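Side-chain contacts in ornithine aminotransferase (Plasmodium falciparum, PDB 3LG0), which catalyses the pyridoxal-phosphate-dependent transfer of the delta-amino group of ornithine to 2-oxoglutarate, giving glutamate-semialdehyde and glutamate: residues C316-A319 with D320-G323; T242-L246 with C247-Y251. All coordinates share one frame; numbering follows the deposited sequence.

Contact 1 (C316-A319 with D320-G323); sequences CENA and DKLG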
ATOM      1  N   CYS A 316      -4.914  25.176  -6.077  1.00 42.39           N
ATOM      2  CA  CYS A 316      -4.324  25.108  -7.414  1.00 40.29           C
ATOM      3  C   CYS A 316      -4.024  26.526  -7.901  1.00 51.41           C
ATOM      4  O   CYS A 316      -2.986  26.788  -8.525  1.00 46.15           O
ATOM      5  CB  CYS A 316      -5.256  24.403  -8.410  1.00 37.35           C
ATOM      6  SG  CYS A 316      -5.751  22.706  -7.977  1.00 50.04           S
ATOM      7  N   GLU A 317      -4.947  27.437  -7.612  1.00 48.69           N
ATOM      8  CA  GLU A 317      -4.840  28.805  -8.083  1.00 54.48           C
ATOM      9  C   GLU A 317      -3.645  29.475  -7.405  1.00 47.31           C
ATOM     10  O   GLU A 317      -2.813  30.106  -8.067  1.00 47.82           O
ATOM     11  CB  GLU A 317      -6.147  29.563  -7.814  1.00 55.95           C
ATOM     12  CG  GLU A 317      -7.363  29.066  -8.631  1.00 62.26           C
ATOM     13  CD  GLU A 317      -7.824  27.628  -8.290  1.00 71.69           C
ATOM     14  OE1 GLU A 317      -7.991  27.298  -7.096  1.00 60.05           O
ATOM     15  OE2 GLU A 317      -8.048  26.825  -9.226  1.00 69.79           O
ATOM     16  N   ASN A 318      -3.547  29.297  -6.093  1.00 39.05           N
ATOM     17  CA  ASN A 318      -2.453  29.860  -5.311  1.00 42.37           C
ATOM     18  C   ASN A 318      -1.097  29.413  -5.842  1.00 52.43           C
ATOM     19  O   ASN A 318      -0.182  30.222  -5.981  1.00 43.97           O
ATOM     20  CB  ASN A 318      -2.588  29.474  -3.837  1.00 39.15           C
ATOM     21  CG  ASN A 318      -1.773  30.376  -2.917  1.00 50.07           C
ATOM     22  OD1 ASN A 318      -1.767  31.605  -3.063  1.00 49.06           O
ATOM     23  ND2 ASN A 318      -1.087  29.768  -1.955  1.00 36.44           N
ATOM     24  N   ALA A 319      -0.978  28.125  -6.149  1.00 35.84           N
ATOM     25  CA  ALA A 319       0.263  27.602  -6.678  1.00 42.21           C
ATOM     26  C   ALA A 319       0.524  28.159  -8.080  1.00 42.39           C
ATOM     27  O   ALA A 319       1.670  28.415  -8.464  1.00 41.98           O
ATOM     28  CB  ALA A 319       0.233  26.075  -6.689  1.00 33.37           C
ATOM     29  N   ASP A 320      -0.543  28.347  -8.849  1.00 45.56           N
ATOM     30  CA  ASP A 320      -0.404  28.910 -10.188  1.00 43.95           C
ATOM     31  C   ASP A 320       0.036  30.369 -10.127  1.00 45.59           C
ATOM     32  O   ASP A 320       0.791  30.813 -10.981  1.00 42.06           O
ATOM     33  CB  ASP A 320      -1.710  28.785 -10.975  1.00 51.87           C
ATOM     34  CG  ASP A 320      -1.485  28.735 -12.488  1.00 63.55           C
ATOM     35  OD1 ASP A 320      -0.368  28.357 -12.920  1.00 63.17           O
ATOM     36  OD2 ASP A 320      -2.431  29.065 -13.241  1.00 54.55           O
ATOM     37  N   LYS A 321      -0.422  31.100  -9.110  1.00 46.60           N
ATOM     38  CA  LYS A 321      -0.044  32.510  -8.923  1.00 47.07           C
ATOM     39  C   LYS A 321       1.383  32.676  -8.398  1.00 52.44           C
ATOM     40  O   LYS A 321       2.199  33.374  -9.005  1.00 51.69           O
ATOM     41  CB  LYS A 321      -0.994  33.221  -7.953  1.00 45.98           C
ATOM     42  CG  LYS A 321      -2.467  33.187  -8.316  1.00 64.44           C
ATOM     43  CD  LYS A 321      -3.257  34.206  -7.486  1.00 77.02           C
ATOM     44  CE  LYS A 321      -4.705  33.770  -7.237  1.00 75.10           C
ATOM     45  NZ  LYS A 321      -4.832  32.843  -6.061  1.00 62.73           N
ATOM     46  N   LEU A 322       1.673  32.045  -7.261  1.00 47.22           N
ATOM     47  CA  LEU A 322       2.950  32.233  -6.581  1.00 43.33           C
ATOM     48  C   LEU A 322       4.112  31.557  -7.302  1.00 42.06           C
ATOM     49  O   LEU A 322       5.266  31.962  -7.165  1.00 46.06           O
ATOM     50  CB  LEU A 322       2.852  31.716  -5.148  1.00 40.14           C
ATOM     51  CG  LEU A 322       1.706  32.280  -4.306  1.00 41.71           C
ATOM     52  CD1 LEU A 322       1.808  31.746  -2.898  1.00 40.87           C
ATOM     53  CD2 LEU A 322       1.748  33.798  -4.307  1.00 47.03           C
ATOM     54  N   GLY A 323       3.796  30.531  -8.084  1.00 44.96           N
ATOM     55  CA  GLY A 323       4.807  29.643  -8.633  1.00 39.51           C
ATOM     56  C   GLY A 323       5.869  30.258  -9.522  1.00 44.64           C
ATOM     57  O   GLY A 323       7.056  30.256  -9.188  1.00 41.26           O
TER
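Asn318 and Leu322, one helical turn apart, make the closest side-chain packing of this piece of helix 315-333. With CG of Asn318 swung away from its own backbone N (chi1 -161°), the amide lies beside the following turn, and CD1 of Leu322 sits 3.6 Å from both OD1 and ND2 of Asn318. The amide is held from outside the turn: ND2 donates to the backbone O of Leu389 and of Ile391, which fixes its rotation and leaves the isobutyl group to pack against it. Below the side chains runs the i to i+4 bonding of an alpha helix. Leu322 N reaches Asn318 O at 2.9 Å in a nearly straight bond (175°), and Lys321 N meets Glu317 O at 2.8 Å; the last link, Gly323 N to Ala319 O, is weak.

The base of the Lys321 chain is packed too, its CG 3.1 Å from Glu317 O, while its ammonium end and the Glu317 carboxylate make the loose, more exposed side. The chain bends to bring NZ within 3.9 Å of Glu317 CB, but Glu317 OE1 stays 6.5 Å from Lys321 NZ, so no salt bridge closes.

Ala319 packs on Leu348 and Leu389, Cys316 on Leu245, and Leu322 on Lys393 and Leu396, so this part of helix 315-333 packs against both helix 393-412 and neighbouring loops.

Contact 2 (T242-L246 with C247-Y251); sequences TGKLL and CTHHY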
ATOM      1  N   THR A 242       1.402  21.830  -9.869  1.00 35.89           N
ATOM      2  CA  THR A 242       1.925  22.703 -10.914  1.00 34.90           C
ATOM      3  C   THR A 242       0.960  23.820 -11.282  1.00 35.02           C
ATOM      4  O   THR A 242       1.133  24.473 -12.299  1.00 45.50           O
ATOM      5  CB  THR A 242       2.261  21.928 -12.197  1.00 34.06           C
ATOM      6  OG1 THR A 242       1.044  21.530 -12.844  1.00 40.91           O
ATOM      7  CG2 THR A 242       3.088  20.691 -11.879  1.00 27.96           C
ATOM      8  N   GLY A 243      -0.062  24.038 -10.469  1.00 38.42           N
ATOM      9  CA  GLY A 243      -1.048  25.060 -10.778  1.00 46.56           C
ATOM     10  C   GLY A 243      -2.424  24.548 -11.204  1.00 52.01           C
ATOM     11  O   GLY A 243      -3.413  25.265 -11.067  1.00 55.89           O
ATOM     12  N   LYS A 244      -2.496  23.317 -11.709  1.00 39.35           N
ATOM     13  CA  LYS A 244      -3.761  22.750 -12.196  1.00 40.39           C
ATOM     14  C   LYS A 244      -4.124  21.428 -11.506  1.00 47.40           C
ATOM     15  O   LYS A 244      -3.263  20.783 -10.899  1.00 39.72           O
ATOM     16  CB  LYS A 244      -3.691  22.511 -13.711  1.00 44.85           C
ATOM     17  CG  LYS A 244      -3.476  23.762 -14.554  1.00 44.58           C
ATOM     18  CD  LYS A 244      -4.542  24.805 -14.250  1.00 55.61           C
ATOM     19  CE  LYS A 244      -4.302  26.091 -15.034  1.00 69.09           C
ATOM     20  NZ  LYS A 244      -5.221  27.178 -14.577  1.00 61.56           N
ATOM     21  N   LEU A 245      -5.390  21.020 -11.613  1.00 41.24           N
ATOM     22  CA  LEU A 245      -5.811  19.707 -11.127  1.00 37.78           C
ATOM     23  C   LEU A 245      -5.041  18.595 -11.828  1.00 36.49           C
ATOM     24  O   LEU A 245      -4.710  17.582 -11.217  1.00 35.54           O
ATOM     25  CB  LEU A 245      -7.313  19.492 -11.313  1.00 41.47           C
ATOM     26  CG  LEU A 245      -8.237  19.906 -10.170  1.00 39.34           C
ATOM     27  CD1 LEU A 245      -9.654  19.480 -10.479  1.00 53.35           C
ATOM     28  CD2 LEU A 245      -7.797  19.294  -8.851  1.00 43.85           C
ATOM     29  N   LEU A 246      -4.770  18.793 -13.116  1.00 35.10           N
ATOM     30  CA  LEU A 246      -3.912  17.903 -13.885  1.00 37.25           C
ATOM     31  C   LEU A 246      -2.872  18.737 -14.597  1.00 40.04           C
ATOM     32  O   LEU A 246      -3.219  19.645 -15.330  1.00 45.57           O
ATOM     33  CB  LEU A 246      -4.720  17.139 -14.929  1.00 34.65           C
ATOM     34  CG  LEU A 246      -5.757  16.147 -14.428  1.00 37.10           C
ATOM     35  CD1 LEU A 246      -6.590  15.652 -15.600  1.00 33.07           C
ATOM     36  CD2 LEU A 246      -5.073  14.991 -13.705  1.00 30.21           C
ATOM     37  N   CYS A 247      -1.598  18.429 -14.400  1.00 36.20           N
ATOM     38  CA  CYS A 247      -0.554  19.192 -15.074  1.00 41.15           C
ATOM     39  C   CYS A 247      -0.749  19.179 -16.601  1.00 44.94           C
ATOM     40  O   CYS A 247      -0.431  20.157 -17.276  1.00 46.77           O
ATOM     41  CB  CYS A 247       0.841  18.682 -14.688  1.00 31.44           C
ATOM     42  SG  CYS A 247       2.225  19.500 -15.503  1.00 36.70           S
ATOM     43  N   THR A 248      -1.274  18.081 -17.141  1.00 35.57           N
ATOM     44  CA  THR A 248      -1.509  17.967 -18.584  1.00 37.03           C
ATOM     45  C   THR A 248      -2.466  19.045 -19.104  1.00 44.11           C
ATOM     46  O   THR A 248      -2.450  19.374 -20.286  1.00 46.35           O
ATOM     47  CB  THR A 248      -2.058  16.573 -18.983  1.00 34.73           C
ATOM     48  OG1 THR A 248      -2.968  16.111 -17.981  1.00 39.79           O
ATOM     49  CG2 THR A 248      -0.938  15.569 -19.119  1.00 33.75           C
ATOM     50  N   HIS A 249      -3.297  19.581 -18.217  1.00 41.40           N
ATOM     51  CA  HIS A 249      -4.182  20.691 -18.549  1.00 51.18           C
ATOM     52  C   HIS A 249      -3.402  21.956 -18.952  1.00 54.76           C
ATOM     53  O   HIS A 249      -3.980  22.912 -19.461  1.00 61.90           O
ATOM     54  CB  HIS A 249      -5.114  20.988 -17.368  1.00 45.59           C
ATOM     55  CG  HIS A 249      -6.213  21.958 -17.681  1.00 68.18           C
ATOM     56  ND1 HIS A 249      -7.432  21.561 -18.188  1.00 73.63           N
ATOM     57  CD2 HIS A 249      -6.283  23.304 -17.541  1.00 66.51           C
ATOM     58  CE1 HIS A 249      -8.202  22.623 -18.358  1.00 63.97           C
ATOM     59  NE2 HIS A 249      -7.529  23.692 -17.972  1.00 65.61           N
ATOM     60  N   HIS A 250      -2.096  21.967 -18.717  1.00 41.42           N
ATOM     61  CA  HIS A 250      -1.273  23.098 -19.135  1.00 51.23           C
ATOM     62  C   HIS A 250      -1.048  23.009 -20.626  1.00 54.23           C
ATOM     63  O   HIS A 250      -0.895  24.023 -21.309  1.00 48.36           O
ATOM     64  CB  HIS A 250       0.099  23.102 -18.449  1.00 41.94           C
ATOM     65  CG  HIS A 250       0.076  23.575 -17.027  1.00 46.15           C
ATOM     66  ND1 HIS A 250      -0.489  24.776 -16.647  1.00 53.71           N
ATOM     67  CD2 HIS A 250       0.568  23.019 -15.895  1.00 42.85           C
ATOM     68  CE1 HIS A 250      -0.353  24.932 -15.340  1.00 49.67           C
ATOM     69  NE2 HIS A 250       0.284  23.879 -14.860  1.00 42.81           N
ATOM     70  N   TYR A 251      -1.009  21.779 -21.122  1.00 49.11           N
ATOM     71  CA  TYR A 251      -0.660  21.531 -22.502  1.00 44.79           C
ATOM     72  C   TYR A 251      -1.921  21.345 -23.351  1.00 47.73           C
ATOM     73  O   TYR A 251      -1.836  21.038 -24.540  1.00 47.64           O
ATOM     74  CB  TYR A 251       0.252  20.309 -22.609  1.00 49.13           C
ATOM     75  CG  TYR A 251       1.335  20.255 -21.550  1.00 53.88           C
ATOM     76  CD1 TYR A 251       1.597  19.080 -20.858  1.00 53.36           C
ATOM     77  CD2 TYR A 251       2.093  21.379 -21.235  1.00 65.19           C
ATOM     78  CE1 TYR A 251       2.586  19.019 -19.894  1.00 47.18           C
ATOM     79  CE2 TYR A 251       3.089  21.327 -20.262  1.00 55.08           C
ATOM     80  CZ  TYR A 251       3.325  20.144 -19.593  1.00 57.17           C
ATOM     81  OH  TYR A 251       4.308  20.069 -18.629  1.00 55.64           O
TER
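His250 and Thr242 make the polar core of this part of the connection between strands 229-233 and 257-260, where the chain folds back on itself. Two contacts converge on one ring nitrogen: His250 NE2 donates to Thr242 O at 2.8 Å, and Thr242 OG1 is hydrogen-bonded to the same His250 NE2 at 3.2 Å. The carbonyl oxygen lies close to the imidazole plane, 13° out of it, whereas the nitrogen approaches from above the carbonyl plane and misses the lone pairs. Thr242 brings its hydroxyl to the ring by setting OG1 between its backbone N and carbonyl carbon (chi1 72°).

The backbone adds a turn bond from His249 N to Leu246 O, 2.9 Å, at the start of the 3-10 segment 247-250. Glu234 reinforces this start from outside, its carboxylate accepting from Cys247 N and bonding Thr248 OG1.

Van der Waals and CH-pi contacts close the rest. Lys244 bends at chi2 (-55°) and lays CG over one face of the His250 imidazole, a CH-pi contact 3.8 Å from CG to the ring centroid; its CD passes 4.0 Å from His249 CD2. Cys247 packs against the threonine, with CB 3.4 Å from Thr242 OG1 and SG 3.9 Å from Thr242 CG2. Leu246 turns to the central sheet, packing on Ile258 and Leu260.

Because a carbonyl oxygen can only accept, the bond to Thr242 O is consistent with a proton on NE2 of His250. The two bonds at NE2 and the lysine methylene over the ring face together restrict rotation of the ring, so the histidine ties the end of the 3-10 segment 247-250 back to Thr242, eight residues earlier.

Overall arrangement
Contacts 1 and 2 follow one another in the chain, the loop of 242-251 first and the helix of 316-323 later, yet their centres lie 11 Å apart and their surfaces meet. Cys316 CB packs 3.3 Å from Gly243 O, and Asp320 CB lies 3.8 Å from Gly243 CA. Between them Asp320 OD2 and Lys244 NZ form a long, weak ion pair at 3.6 Å, so the lysine that covers a ring in contact 2 also faces a carboxylate of contact 1. The junction joins helix 315-333 to the loop leading into strand 257-260. Both contacts lie away from Lys262, which by similarity carries the cofactor, and are plain packing within the fold.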